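Local coordinates for protein serpin-12 (Manduca sexta, PDB 6CJ7) that controls the prophenoloxidase activation system of larval hemolymph, probably by trapping serine proteases in the manner of an inhibitory serpin, at residues N98-E103 and Q136-W141; N147-K152 and A170-G175; P40-I45 and A318-V323; K79-I84 and N118-L123. All blocks are in the same frame, centred on the assembly; numbering follows the deposited sequence.

Interaction 1: residues N98-E103 and Q136-W141; sequences NVFLSE and QNINSW
Helix 131-145, helix F of the serpin fold, lies across the front of the large central sheet A, and Phe100 of strand 92-102 meets it here through Ile138 and Trp141. The helix runs nearly antiparallel to the strand, at 163°, and side chains alone bridge the 11.4 Å between the two axes. Ile138 sits squarely on the Phe100 ring: CG1 hangs 3.7 Å from the ring centroid, almost on the normal, as a CH-pi contact, while Ile138 CG2 reaches Phe100 CE1 at 3.6 Å. On the opposite face of the same ring CG of Asn98 stands off toward the rim. At the ring's edge, Phe100 CZ points to Trp141 CE3 at 4.0 Å, an offset edge-to-face pair with planes 81° apart. The indole leaves the helix with CG anti to the backbone N (chi1 177°), which carries its six-membered ring up to Asn98 and the edge of Phe100. Asn98 ND2 lies 3.4 Å above that ring, toward its rim, whereas OD1 of the same amide bonds to Thr124. Replacing Phe100 by an alanine would probably leave Ile138 without the surface it rests on and the Trp141 ring free to tilt. With no hydrogen bond crossing between the segments, helix and sheet are joined here by dispersion and aromatic contacts, an interface that depends on shape more than on fixed polar pairs.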
loop_
_atom_site.group_PDB
_atom_site.type_symbol
_atom_site.label_atom_id
_atom_site.label_comp_id
_atom_site.label_asym_id
_atom_site.label_seq_id
_atom_site.Cartn_x
_atom_site.Cartn_y
_atom_site.Cartn_z
ATOM N N ASN A 98 -1.363 -0.117 -14.059
ATOM C CA ASN A 98 -1.285 0.075 -15.506
ATOM C C ASN A 98 -0.086 0.946 -15.845
ATOM O O ASN A 98 0.402 1.729 -15.025
ATOM C CB ASN A 98 -2.572 0.713 -16.059
ATOM C CG ASN A 98 -2.964 0.189 -17.438
ATOM O OD1 ASN A 98 -2.115 -0.063 -18.302
ATOM N ND2 ASN A 98 -4.268 0.044 -17.664
ATOM N N VAL A 99 0.372 0.809 -17.084
ATOM C CA VAL A 99 1.415 1.659 -17.654
ATOM C C VAL A 99 0.804 2.310 -18.887
ATOM O O VAL A 99 0.493 1.621 -19.867
ATOM C CB VAL A 99 2.676 0.864 -18.026
ATOM C CG1 VAL A 99 3.766 1.803 -18.560
ATOM C CG2 VAL A 99 3.193 0.059 -16.850
ATOM N N PHE A 100 0.622 3.626 -18.843
ATOM C CA PHE A 100 0.026 4.365 -19.945
ATOM C C PHE A 100 1.157 4.965 -20.767
ATOM O O PHE A 100 1.813 5.917 -20.333
ATOM C CB PHE A 100 -0.938 5.425 -19.423
ATOM C CG PHE A 100 -2.142 4.841 -18.728
ATOM C CD1 PHE A 100 -2.193 4.753 -17.342
ATOM C CD2 PHE A 100 -3.215 4.362 -19.470
ATOM C CE1 PHE A 100 -3.301 4.201 -16.696
ATOM C CE2 PHE A 100 -4.325 3.804 -18.835
ATOM C CZ PHE A 100 -4.365 3.727 -17.448
ATOM N N LEU A 101 1.403 4.373 -21.931
ATOM C CA LEU A 101 2.542 4.706 -22.780
ATOM C C LEU A 101 2.082 5.559 -23.956
ATOM O O LEU A 101 1.192 5.153 -24.715
ATOM C CB LEU A 101 3.220 3.435 -23.283
ATOM C CG LEU A 101 4.350 3.659 -24.271
ATOM C CD1 LEU A 101 5.538 4.246 -23.541
ATOM C CD2 LEU A 101 4.698 2.313 -24.863
ATOM N N SER A 102 2.712 6.723 -24.122
ATOM C CA SER A 102 2.371 7.614 -25.221
ATOM C C SER A 102 2.417 6.891 -26.560
ATOM O O SER A 102 3.315 6.087 -26.819
ATOM C CB SER A 102 3.338 8.796 -25.251
ATOM O OG SER A 102 3.306 9.466 -26.493
ATOM N N GLU A 103 1.444 7.202 -27.417
ATOM C CA GLU A 103 1.414 6.615 -28.749
ATOM C C GLU A 103 2.574 7.065 -29.629
ATOM O O GLU A 103 2.696 6.566 -30.750
ATOM C CB GLU A 103 0.089 6.933 -29.434
ATOM C CG GLU A 103 -1.092 6.195 -28.847
ATOM C CD GLU A 103 -2.350 6.409 -29.652
ATOM O OE1 GLU A 103 -2.248 7.017 -30.739
ATOM O OE2 GLU A 103 -3.431 5.971 -29.204
ATOM N N GLN A 136 -8.919 12.209 -17.672
ATOM C CA GLN A 136 -10.219 11.668 -17.292
ATOM C C GLN A 136 -10.368 10.210 -17.714
ATOM O O GLN A 136 -10.990 9.418 -16.997
ATOM C CB GLN A 136 -11.337 12.527 -17.867
ATOM C CG GLN A 136 -11.793 13.573 -16.881
ATOM C CD GLN A 136 -12.537 14.681 -17.553
ATOM O OE1 GLN A 136 -12.313 15.864 -17.283
ATOM N NE2 GLN A 136 -13.421 14.310 -18.457
ATOM N N ASN A 137 -9.813 9.832 -18.871
ATOM C CA ASN A 137 -9.885 8.429 -19.272
ATOM C C ASN A 137 -9.102 7.535 -18.319
ATOM O O ASN A 137 -9.558 6.436 -17.971
ATOM C CB ASN A 137 -9.379 8.259 -20.704
ATOM C CG ASN A 137 -10.429 8.612 -21.736
ATOM O OD1 ASN A 137 -11.631 8.523 -21.472
ATOM N ND2 ASN A 137 -9.982 9.019 -22.917
ATOM N N ILE A 138 -7.932 7.988 -17.874
ATOM C CA ILE A 138 -7.156 7.197 -16.921
ATOM C C ILE A 138 -7.895 7.105 -15.591
ATOM O O ILE A 138 -8.019 6.023 -15.008
ATOM C CB ILE A 138 -5.750 7.793 -16.744
ATOM C CG1 ILE A 138 -4.925 7.567 -18.026
ATOM C CG2 ILE A 138 -5.060 7.162 -15.538
ATOM C CD1 ILE A 138 -3.653 8.407 -18.086
ATOM N N ASN A 139 -8.413 8.236 -15.107
ATOM C CA ASN A 139 -9.122 8.232 -13.829
ATOM C C ASN A 139 -10.373 7.367 -13.892
ATOM O O ASN A 139 -10.700 6.675 -12.923
ATOM C CB ASN A 139 -9.486 9.658 -13.413
ATOM C CG ASN A 139 -8.292 10.449 -12.899
ATOM O OD1 ASN A 139 -7.349 9.885 -12.354
ATOM N ND2 ASN A 139 -8.343 11.764 -13.061
ATOM N N SER A 140 -11.103 7.415 -15.011
ATOM C CA SER A 140 -12.298 6.583 -15.144
ATOM C C SER A 140 -11.942 5.102 -15.114
ATOM O O SER A 140 -12.665 4.296 -14.513
ATOM C CB SER A 140 -13.045 6.923 -16.433
ATOM O OG SER A 140 -13.768 8.130 -16.296
ATOM N N TRP A 141 -10.837 4.724 -15.759
ATOM C CA TRP A 141 -10.400 3.334 -15.706
ATOM C C TRP A 141 -10.043 2.927 -14.280
ATOM O O TRP A 141 -10.442 1.853 -13.813
ATOM C CB TRP A 141 -9.215 3.100 -16.644
ATOM C CG TRP A 141 -8.712 1.697 -16.552
ATOM C CD1 TRP A 141 -9.219 0.600 -17.190
ATOM C CD2 TRP A 141 -7.634 1.226 -15.739
ATOM N NE1 TRP A 141 -8.511 -0.523 -16.835
ATOM C CE2 TRP A 141 -7.534 -0.168 -15.945
ATOM C CE3 TRP A 141 -6.738 1.845 -14.860
ATOM C CZ2 TRP A 141 -6.583 -0.952 -15.297
ATOM C CZ3 TRP A 141 -5.785 1.063 -14.224
ATOM C CH2 TRP A 141 -5.719 -0.321 -14.444
#

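Interaction 2: residues N147-K152 and A170-G175; sequences NDKIDK and AVYFKG
This is a CH-pi and aliphatic contact in the serpin fold, made where the connection leaving helix 131-145 passes over the front of sheet A and lays Lys149 on Tyr172 of strand 165-174. Strand 165-174 is one of the two central strands between which an inhibitory serpin inserts its cleaved reactive loop, so the connection covers a part of the sheet that must probably be uncovered during inhibition. Lys149 uses its methylenes: CG stands over the middle of the Tyr172 ring, 3.5 Å from the centroid and 10° off the normal. CB lies above the inner part of the ring, and the chain, bent at chi2 (-55°), then carries Lys149 CE toward the phenolic end, 3.7 Å from Tyr172 OH. A step along, Ile150 turns its CD1 methyl down onto the strand, 3.8 Å from Ala170 CB and 3.6 Å from the carbonyl oxygen of Val171. The same isoleucine also touches Ser321 and Val323, so it spans both central strands. A serine in place of Tyr172 is likely to deprive the Lys149 methylenes of their flat platform and open a gap beneath the connection. The charged end of Lys149 is not spent on the ring: a further bend at chi4 folds it back on its own segment, where NZ donates to the backbone O of Asn147 at 3.2 Å, tilted 27° from the carbonyl plane.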
loop_
_atom_site.group_PDB
_atom_site.type_symbol
_atom_site.label_atom_id
_atom_site.label_comp_id
_atom_site.label_asym_id
_atom_site.label_seq_id
_atom_site.Cartn_x
_atom_site.Cartn_y
_atom_site.Cartn_z
ATOM N N ASN A 147 -14.016 -0.040 -7.393
ATOM C CA ASN A 147 -15.358 0.188 -6.850
ATOM C C ASN A 147 -15.647 1.684 -6.695
ATOM O O ASN A 147 -16.293 2.122 -5.742
ATOM C CB ASN A 147 -15.543 -0.546 -5.516
ATOM C CG ASN A 147 -15.762 -2.046 -5.687
ATOM O OD1 ASN A 147 -16.075 -2.752 -4.716
ATOM N ND2 ASN A 147 -15.606 -2.540 -6.912
ATOM N N ASP A 148 -15.127 2.482 -7.632
ATOM C CA ASP A 148 -15.288 3.937 -7.652
ATOM C C ASP A 148 -14.675 4.624 -6.434
ATOM O O ASP A 148 -14.987 5.785 -6.159
ATOM C CB ASP A 148 -16.763 4.338 -7.789
ATOM C CG ASP A 148 -17.331 3.985 -9.149
ATOM O OD1 ASP A 148 -18.413 3.367 -9.195
ATOM O OD2 ASP A 148 -16.697 4.316 -10.172
ATOM N N LYS A 149 -13.783 3.944 -5.709
ATOM C CA LYS A 149 -13.181 4.535 -4.519
ATOM C C LYS A 149 -12.006 5.449 -4.840
ATOM O O LYS A 149 -11.698 6.353 -4.058
ATOM C CB LYS A 149 -12.728 3.433 -3.566
ATOM C CG LYS A 149 -13.889 2.689 -2.929
ATOM C CD LYS A 149 -14.828 3.651 -2.225
ATOM C CE LYS A 149 -15.994 2.914 -1.602
ATOM N NZ LYS A 149 -16.545 1.901 -2.542
ATOM N N ILE A 150 -11.333 5.233 -5.961
ATOM C CA ILE A 150 -10.195 6.047 -6.366
ATOM C C ILE A 150 -10.525 6.590 -7.749
ATOM O O ILE A 150 -10.527 5.843 -8.734
ATOM C CB ILE A 150 -8.887 5.243 -6.362
ATOM C CG1 ILE A 150 -8.639 4.677 -4.956
ATOM C CG2 ILE A 150 -7.715 6.101 -6.835
ATOM C CD1 ILE A 150 -7.543 3.624 -4.892
ATOM N N ASP A 151 -10.826 7.885 -7.832
ATOM C CA ASP A 151 -11.342 8.427 -9.077
ATOM C C ASP A 151 -10.694 9.720 -9.548
ATOM O O ASP A 151 -11.135 10.262 -10.567
ATOM C CB ASP A 151 -12.859 8.650 -8.968
ATOM C CG ASP A 151 -13.227 9.739 -7.967
ATOM O OD1 ASP A 151 -12.409 10.054 -7.076
ATOM O OD2 ASP A 151 -14.346 10.280 -8.075
ATOM N N LYS A 152 -9.681 10.241 -8.854
ATOM C CA LYS A 152 -9.099 11.527 -9.259
ATOM C C LYS A 152 -7.588 11.541 -9.048
ATOM O O LYS A 152 -7.008 12.558 -8.655
ATOM C CB LYS A 152 -9.754 12.689 -8.505
ATOM C CG LYS A 152 -11.238 12.906 -8.819
ATOM C CD LYS A 152 -11.448 13.433 -10.238
ATOM C CE LYS A 152 -12.782 12.974 -10.834
ATOM N NZ LYS A 152 -13.974 13.587 -10.177
ATOM N N ALA A 170 -2.863 1.529 -7.874
ATOM C CA ALA A 170 -3.848 1.936 -6.876
ATOM C C ALA A 170 -4.380 0.702 -6.169
ATOM O O ALA A 170 -4.422 -0.392 -6.741
ATOM C CB ALA A 170 -4.981 2.711 -7.540
ATOM N N VAL A 171 -4.782 0.870 -4.911
ATOM C CA VAL A 171 -5.326 -0.272 -4.169
ATOM C C VAL A 171 -6.374 0.218 -3.180
ATOM O O VAL A 171 -6.214 1.267 -2.542
ATOM C CB VAL A 171 -4.209 -1.078 -3.470
ATOM C CG1 VAL A 171 -3.511 -0.252 -2.420
ATOM C CG2 VAL A 171 -4.787 -2.357 -2.861
ATOM N N TYR A 172 -7.464 -0.545 -3.082
ATOM C CA TYR A 172 -8.557 -0.292 -2.137
ATOM C C TYR A 172 -8.824 -1.567 -1.360
ATOM O O TYR A 172 -8.933 -2.645 -1.958
ATOM C CB TYR A 172 -9.829 0.139 -2.873
ATOM C CG TYR A 172 -11.093 0.066 -2.047
ATOM C CD1 TYR A 172 -11.297 0.933 -0.988
ATOM C CD2 TYR A 172 -12.101 -0.833 -2.357
ATOM C CE1 TYR A 172 -12.467 0.886 -0.232
ATOM C CE2 TYR A 172 -13.277 -0.892 -1.604
ATOM C CZ TYR A 172 -13.448 -0.023 -0.552
ATOM O OH TYR A 172 -14.609 -0.059 0.192
ATOM N N PHE A 173 -8.947 -1.458 -0.038
ATOM C CA PHE A 173 -9.330 -2.615 0.765
ATOM C C PHE A 173 -10.436 -2.257 1.738
ATOM O O PHE A 173 -10.340 -1.259 2.454
ATOM C CB PHE A 173 -8.150 -3.195 1.563
ATOM C CG PHE A 173 -8.505 -4.449 2.328
ATOM C CD1 PHE A 173 -8.870 -4.392 3.670
ATOM C CD2 PHE A 173 -8.492 -5.681 1.700
ATOM C CE1 PHE A 173 -9.209 -5.533 4.374
ATOM C CE2 PHE A 173 -8.828 -6.832 2.393
ATOM C CZ PHE A 173 -9.185 -6.768 3.738
ATOM N N LYS A 174 -11.475 -3.091 1.774
ATOM C CA LYS A 174 -12.458 -3.080 2.852
ATOM C C LYS A 174 -12.815 -4.532 3.111
ATOM O O LYS A 174 -13.356 -5.197 2.224
ATOM C CB LYS A 174 -13.702 -2.270 2.479
ATOM C CG LYS A 174 -14.568 -1.840 3.692
ATOM C CD LYS A 174 -15.429 -2.950 4.216
ATOM C CE LYS A 174 -16.091 -2.546 5.527
ATOM N NZ LYS A 174 -16.699 -3.731 6.175
ATOM N N GLY A 175 -12.504 -5.032 4.308
ATOM C CA GLY A 175 -12.682 -6.430 4.620
ATOM C C GLY A 175 -13.837 -6.651 5.581
ATOM O O GLY A 175 -14.460 -5.721 6.087
#

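Interaction 3: residues P40-I45 and A318-V323; sequences PFSITI and ALHSAV
The imidazole of His320 stands up from strand 317-326 with Ser42 and Ile43 of helix 40-51 set against different parts of it. With chi1 at 172° the ring extends away from its own backbone N, off the sheet and toward the first turn of the helix. Ile43 crosses the histidine at about a right angle and brings CG1 over one face, 4.0 Å above the plane and toward the rim, nearest to CD2. Ser42 comes in obliquely at the other end of the ring, its CB 3.3 Å from His320 CE1, so this serine packs through carbon. Both ring nitrogens are engaged outside the pair: ND1 with the backbone O of Asn169, NE2 with the backbone N of Ser39. A carbonyl at one nitrogen and an amide N-H at the other fit a neutral ring protonated on ND1, and would fix its rotation. The setting is that of the serpin shutter region, where the start of helix 40-51 lies behind the two central strands of sheet A. Strand 165-174 contributes Asn169 and Val171 against Ser42, strand 370-377 packs on Pro40 and Phe41, and helix 70-85 touches the helix from its far side through Phe77 and Val80.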
loop_
_atom_site.group_PDB
_atom_site.type_symbol
_atom_site.label_atom_id
_atom_site.label_comp_id
_atom_site.label_asym_id
_atom_site.label_seq_id
_atom_site.Cartn_x
_atom_site.Cartn_y
_atom_site.Cartn_z
ATOM N N PRO A 40 2.967 -1.014 0.391
ATOM C CA PRO A 40 4.272 -1.539 -0.048
ATOM C C PRO A 40 4.153 -2.469 -1.238
ATOM O O PRO A 40 5.051 -2.493 -2.094
ATOM C CB PRO A 40 4.801 -2.269 1.195
ATOM C CG PRO A 40 4.112 -1.551 2.346
ATOM C CD PRO A 40 2.726 -1.257 1.825
ATOM N N PHE A 41 3.050 -3.218 -1.323
ATOM C CA PHE A 41 2.799 -4.083 -2.474
ATOM C C PHE A 41 2.728 -3.277 -3.774
ATOM O O PHE A 41 3.457 -3.568 -4.737
ATOM C CB PHE A 41 1.514 -4.886 -2.210
ATOM C CG PHE A 41 1.041 -5.698 -3.368
ATOM C CD1 PHE A 41 1.770 -6.795 -3.805
ATOM C CD2 PHE A 41 -0.136 -5.379 -4.018
ATOM C CE1 PHE A 41 1.334 -7.554 -4.882
ATOM C CE2 PHE A 41 -0.582 -6.136 -5.091
ATOM C CZ PHE A 41 0.153 -7.226 -5.519
ATOM N N SER A 42 1.888 -2.235 -3.810
ATOM C CA SER A 42 1.724 -1.452 -5.034
ATOM C C SER A 42 3.015 -0.755 -5.425
ATOM O O SER A 42 3.331 -0.643 -6.613
ATOM C CB SER A 42 0.632 -0.391 -4.864
ATOM O OG SER A 42 -0.594 -0.936 -4.457
ATOM N N ILE A 43 3.750 -0.237 -4.444
ATOM C CA ILE A 43 4.978 0.489 -4.763
ATOM C C ILE A 43 6.029 -0.470 -5.308
ATOM O O ILE A 43 6.766 -0.136 -6.244
ATOM C CB ILE A 43 5.478 1.257 -3.526
ATOM C CG1 ILE A 43 4.468 2.328 -3.136
ATOM C CG2 ILE A 43 6.856 1.856 -3.790
ATOM C CD1 ILE A 43 4.733 2.970 -1.784
ATOM N N THR A 44 6.109 -1.679 -4.745
ATOM C CA THR A 44 7.046 -2.673 -5.262
ATOM C C THR A 44 6.634 -3.141 -6.656
ATOM O O THR A 44 7.491 -3.293 -7.540
ATOM C CB THR A 44 7.144 -3.857 -4.286
ATOM O OG1 THR A 44 7.496 -3.377 -2.981
ATOM C CG2 THR A 44 8.220 -4.840 -4.737
ATOM N N ILE A 45 5.327 -3.345 -6.879
ATOM C CA ILE A 45 4.831 -3.776 -8.191
ATOM C C ILE A 45 5.228 -2.774 -9.265
ATOM O O ILE A 45 5.629 -3.152 -10.375
ATOM C CB ILE A 45 3.300 -3.974 -8.154
ATOM C CG1 ILE A 45 2.937 -5.256 -7.411
ATOM C CG2 ILE A 45 2.729 -4.016 -9.580
ATOM C CD1 ILE A 45 3.079 -6.499 -8.264
ATOM N N ALA A 318 4.696 8.906 -11.860
ATOM C CA ALA A 318 4.541 7.650 -11.130
ATOM C C ALA A 318 3.599 7.940 -9.975
ATOM O O ALA A 318 3.957 8.679 -9.050
ATOM C CB ALA A 318 5.886 7.121 -10.626
ATOM N N LEU A 319 2.387 7.390 -10.046
ATOM C CA LEU A 319 1.298 7.791 -9.165
ATOM C C LEU A 319 0.760 6.582 -8.419
ATOM O O LEU A 319 0.537 5.520 -9.018
ATOM C CB LEU A 319 0.174 8.458 -9.965
ATOM C CG LEU A 319 0.633 9.636 -10.828
ATOM C CD1 LEU A 319 -0.498 10.153 -11.705
ATOM C CD2 LEU A 319 1.160 10.732 -9.927
ATOM N N HIS A 320 0.546 6.754 -7.118
ATOM C CA HIS A 320 0.056 5.694 -6.250
ATOM C C HIS A 320 -1.116 6.200 -5.423
ATOM O O HIS A 320 -1.078 7.305 -4.889
ATOM C CB HIS A 320 1.173 5.195 -5.311
ATOM C CG HIS A 320 0.697 4.226 -4.261
ATOM N ND1 HIS A 320 -0.064 3.113 -4.555
ATOM C CD2 HIS A 320 0.866 4.220 -2.915
ATOM C CE1 HIS A 320 -0.345 2.466 -3.434
ATOM N NE2 HIS A 320 0.222 3.105 -2.428
ATOM N N SER A 321 -2.160 5.388 -5.315
ATOM C CA SER A 321 -3.266 5.711 -4.426
ATOM C C SER A 321 -3.589 4.498 -3.572
ATOM O O SER A 321 -3.540 3.360 -4.046
ATOM C CB SER A 321 -4.514 6.145 -5.193
ATOM O OG SER A 321 -5.574 6.432 -4.278
ATOM N N ALA A 322 -3.950 4.754 -2.316
ATOM C CA ALA A 322 -4.223 3.680 -1.368
ATOM C C ALA A 322 -5.407 4.092 -0.512
ATOM O O ALA A 322 -5.406 5.190 0.049
ATOM C CB ALA A 322 -3.004 3.402 -0.479
ATOM N N VAL A 323 -6.420 3.228 -0.420
ATOM C CA VAL A 323 -7.606 3.494 0.396
ATOM C C VAL A 323 -7.847 2.284 1.288
ATOM O O VAL A 323 -7.965 1.161 0.793
ATOM C CB VAL A 323 -8.861 3.771 -0.455
ATOM C CG1 VAL A 323 -10.082 3.946 0.454
ATOM C CG2 VAL A 323 -8.681 5.011 -1.332
#

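Interaction 4: residues K79-I84 and N118-L123; sequences KVNEEI and NFDSDL
The flat amide of Asn81 lies with one face on CB of Asp120, 3.7 Å from Asn81 CG, while a hydrogen bond leaves its edge toward the backbone of Asn118. From the other side of the plane Phe41 CZ, on helix 40-51, comes in obliquely on Asn81 OD1. In the serpin fold this joins helix 70-85 to the turn that leads from helix 109-118 into strand 123-126 at the margin of sheet A. The N-H of Asn81 ND2 points to Asn118 O at 3.3 Å with an angle of 159°, a fairly straight bond though long. The acceptor lies almost in the amide plane, whereas the donor stands 28° out of the plane of the Asn118 carbonyl. Phe119 turns its side chain away from the helix, and its backbone carbonyl carbon passes obliquely by Asn81 ND2, on the same side of the amide as Asp120 CB. The left-handed backbone conformation of Asp120 lets it direct its CB at the helix. The carboxylate and amide planes end up 70° apart, too steep for stacking. Asn81 therefore has each end of its amide used, one by the backbone of the turn and the other by solvent. Asp120 OD2 has a further, weak bond to Thr95 OG1. One water closes the circuit, donating to Asn81 OD1 at 2.8 Å and to Asp120 OD2 at 3.0 Å.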
loop_
_atom_site.group_PDB
_atom_site.type_symbol
_atom_site.label_atom_id
_atom_site.label_comp_id
_atom_site.label_asym_id
_atom_site.label_seq_id
_atom_site.Cartn_x
_atom_site.Cartn_y
_atom_site.Cartn_z
ATOM N N LYS A 79 2.656 -15.265 -8.343
ATOM C CA LYS A 79 2.022 -16.105 -7.331
ATOM C C LYS A 79 1.227 -15.268 -6.340
ATOM O O LYS A 79 0.139 -15.674 -5.922
ATOM C CB LYS A 79 3.055 -16.948 -6.598
ATOM C CG LYS A 79 2.405 -18.097 -5.852
ATOM C CD LYS A 79 3.380 -18.890 -5.008
ATOM C CE LYS A 79 2.608 -19.833 -4.112
ATOM N NZ LYS A 79 1.536 -19.073 -3.401
ATOM N N VAL A 80 1.749 -14.096 -5.947
ATOM C CA VAL A 80 0.993 -13.231 -5.039
ATOM C C VAL A 80 -0.342 -12.860 -5.660
ATOM O O VAL A 80 -1.397 -12.892 -5.000
ATOM C CB VAL A 80 1.819 -11.978 -4.687
ATOM C CG1 VAL A 80 0.945 -10.958 -3.932
ATOM C CG2 VAL A 80 3.047 -12.367 -3.876
ATOM N N ASN A 81 -0.323 -12.511 -6.942
ATOM C CA ASN A 81 -1.559 -12.158 -7.620
ATOM C C ASN A 81 -2.480 -13.365 -7.772
ATOM O O ASN A 81 -3.699 -13.229 -7.652
ATOM C CB ASN A 81 -1.242 -11.526 -8.969
ATOM C CG ASN A 81 -0.880 -10.059 -8.834
ATOM O OD1 ASN A 81 -1.548 -9.323 -8.107
ATOM N ND2 ASN A 81 0.184 -9.626 -9.518
ATOM N N GLU A 82 -1.918 -14.548 -8.040
ATOM C CA GLU A 82 -2.732 -15.755 -8.099
ATOM C C GLU A 82 -3.427 -16.023 -6.774
ATOM O O GLU A 82 -4.606 -16.403 -6.747
ATOM C CB GLU A 82 -1.869 -16.949 -8.495
ATOM C CG GLU A 82 -1.665 -17.064 -9.993
ATOM C CD GLU A 82 -0.557 -18.032 -10.362
ATOM O OE1 GLU A 82 0.052 -18.625 -9.445
ATOM O OE2 GLU A 82 -0.305 -18.207 -11.575
ATOM N N GLU A 83 -2.718 -15.842 -5.660
ATOM C CA GLU A 83 -3.357 -16.107 -4.377
ATOM C C GLU A 83 -4.461 -15.100 -4.089
ATOM O O GLU A 83 -5.477 -15.461 -3.478
ATOM C CB GLU A 83 -2.337 -16.103 -3.235
ATOM C CG GLU A 83 -1.337 -17.254 -3.241
ATOM C CD GLU A 83 -1.978 -18.638 -3.357
ATOM O OE1 GLU A 83 -1.320 -19.516 -3.947
ATOM O OE2 GLU A 83 -3.102 -18.864 -2.875
ATOM N N ILE A 84 -4.286 -13.846 -4.512
ATOM C CA ILE A 84 -5.358 -12.864 -4.360
ATOM C C ILE A 84 -6.575 -13.264 -5.189
ATOM O O ILE A 84 -7.710 -13.277 -4.697
ATOM C CB ILE A 84 -4.854 -11.462 -4.749
ATOM C CG1 ILE A 84 -3.893 -10.931 -3.690
ATOM C CG2 ILE A 84 -6.022 -10.527 -4.949
ATOM C CD1 ILE A 84 -3.059 -9.738 -4.170
ATOM N N ASN A 118 1.770 -11.737 -15.157
ATOM C CA ASN A 118 2.489 -11.829 -13.889
ATOM C C ASN A 118 2.174 -10.716 -12.910
ATOM O O ASN A 118 2.178 -10.969 -11.705
ATOM C CB ASN A 118 4.016 -11.836 -14.121
ATOM C CG ASN A 118 4.500 -13.088 -14.802
ATOM O OD1 ASN A 118 5.304 -13.857 -14.235
ATOM N ND2 ASN A 118 4.033 -13.313 -16.026
ATOM N N PHE A 119 1.916 -9.500 -13.390
ATOM C CA PHE A 119 1.830 -8.331 -12.524
ATOM C C PHE A 119 0.420 -7.758 -12.389
ATOM O O PHE A 119 0.253 -6.697 -11.763
ATOM C CB PHE A 119 2.815 -7.267 -13.019
ATOM C CG PHE A 119 4.252 -7.635 -12.770
ATOM C CD1 PHE A 119 5.030 -8.214 -13.767
ATOM C CD2 PHE A 119 4.815 -7.468 -11.522
ATOM C CE1 PHE A 119 6.353 -8.576 -13.520
ATOM C CE2 PHE A 119 6.129 -7.823 -11.279
ATOM C CZ PHE A 119 6.898 -8.393 -12.275
ATOM N N ASP A 120 -0.602 -8.438 -12.916
ATOM C CA ASP A 120 -1.977 -7.926 -12.889
ATOM C C ASP A 120 -2.003 -6.471 -13.365
ATOM O O ASP A 120 -2.600 -5.579 -12.756
ATOM C CB ASP A 120 -2.582 -8.076 -11.494
ATOM C CG ASP A 120 -4.033 -7.639 -11.434
ATOM O OD1 ASP A 120 -4.772 -7.852 -12.419
ATOM O OD2 ASP A 120 -4.417 -7.051 -10.407
ATOM N N SER A 121 -1.300 -6.230 -14.461
ATOM C CA SER A 121 -1.101 -4.876 -14.962
ATOM C C SER A 121 -1.263 -4.928 -16.476
ATOM O O SER A 121 -1.806 -5.894 -17.026
ATOM C CB SER A 121 0.260 -4.337 -14.502
ATOM O OG SER A 121 0.411 -2.958 -14.823
ATOM N N ASP A 122 -0.797 -3.888 -17.164
ATOM C CA ASP A 122 -0.952 -3.829 -18.609
ATOM C C ASP A 122 -0.014 -2.761 -19.145
ATOM O O ASP A 122 0.570 -1.983 -18.392
ATOM C CB ASP A 122 -2.398 -3.516 -18.999
ATOM C CG ASP A 122 -2.814 -4.157 -20.302
ATOM O OD1 ASP A 122 -1.931 -4.576 -21.088
ATOM O OD2 ASP A 122 -4.042 -4.229 -20.542
ATOM N N LEU A 123 0.141 -2.754 -20.464
ATOM C CA LEU A 123 0.830 -1.684 -21.169
ATOM C C LEU A 123 -0.159 -1.117 -22.178
ATOM O O LEU A 123 -0.548 -1.811 -23.123
ATOM C CB LEU A 123 2.101 -2.207 -21.837
ATOM C CG LEU A 123 3.046 -1.204 -22.498
ATOM C CD1 LEU A 123 3.414 -0.084 -21.566
ATOM C CD2 LEU A 123 4.305 -1.920 -22.973
HETATM O O HOH W 1 -2.370 -6.624 -8.305
#

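How the interactions relate
Three of the four contacts lie on sheet A of one serpin domain and the fourth beside its margin, with centres 12 to 19 Å apart. Interactions 1 and 2 lie on its front, where helix 131-145 and the connection after it cover strands 92-102 and 165-174. Interaction 3 lies behind it, and interaction 4 continues outward from the same helix 40-51, Phe41 touching Val80 and Asn81. The 40-45/318-323 pair closes a span of the chain that contains all the others. Interactions 1 and 4 alternate in sequence and meet at Val99 and Asp122. The strand of interaction 2, 165-174, is hydrogen-bonded to that of interaction 3, 317-326, as in a native serpin whose reactive loop has not been inserted between them.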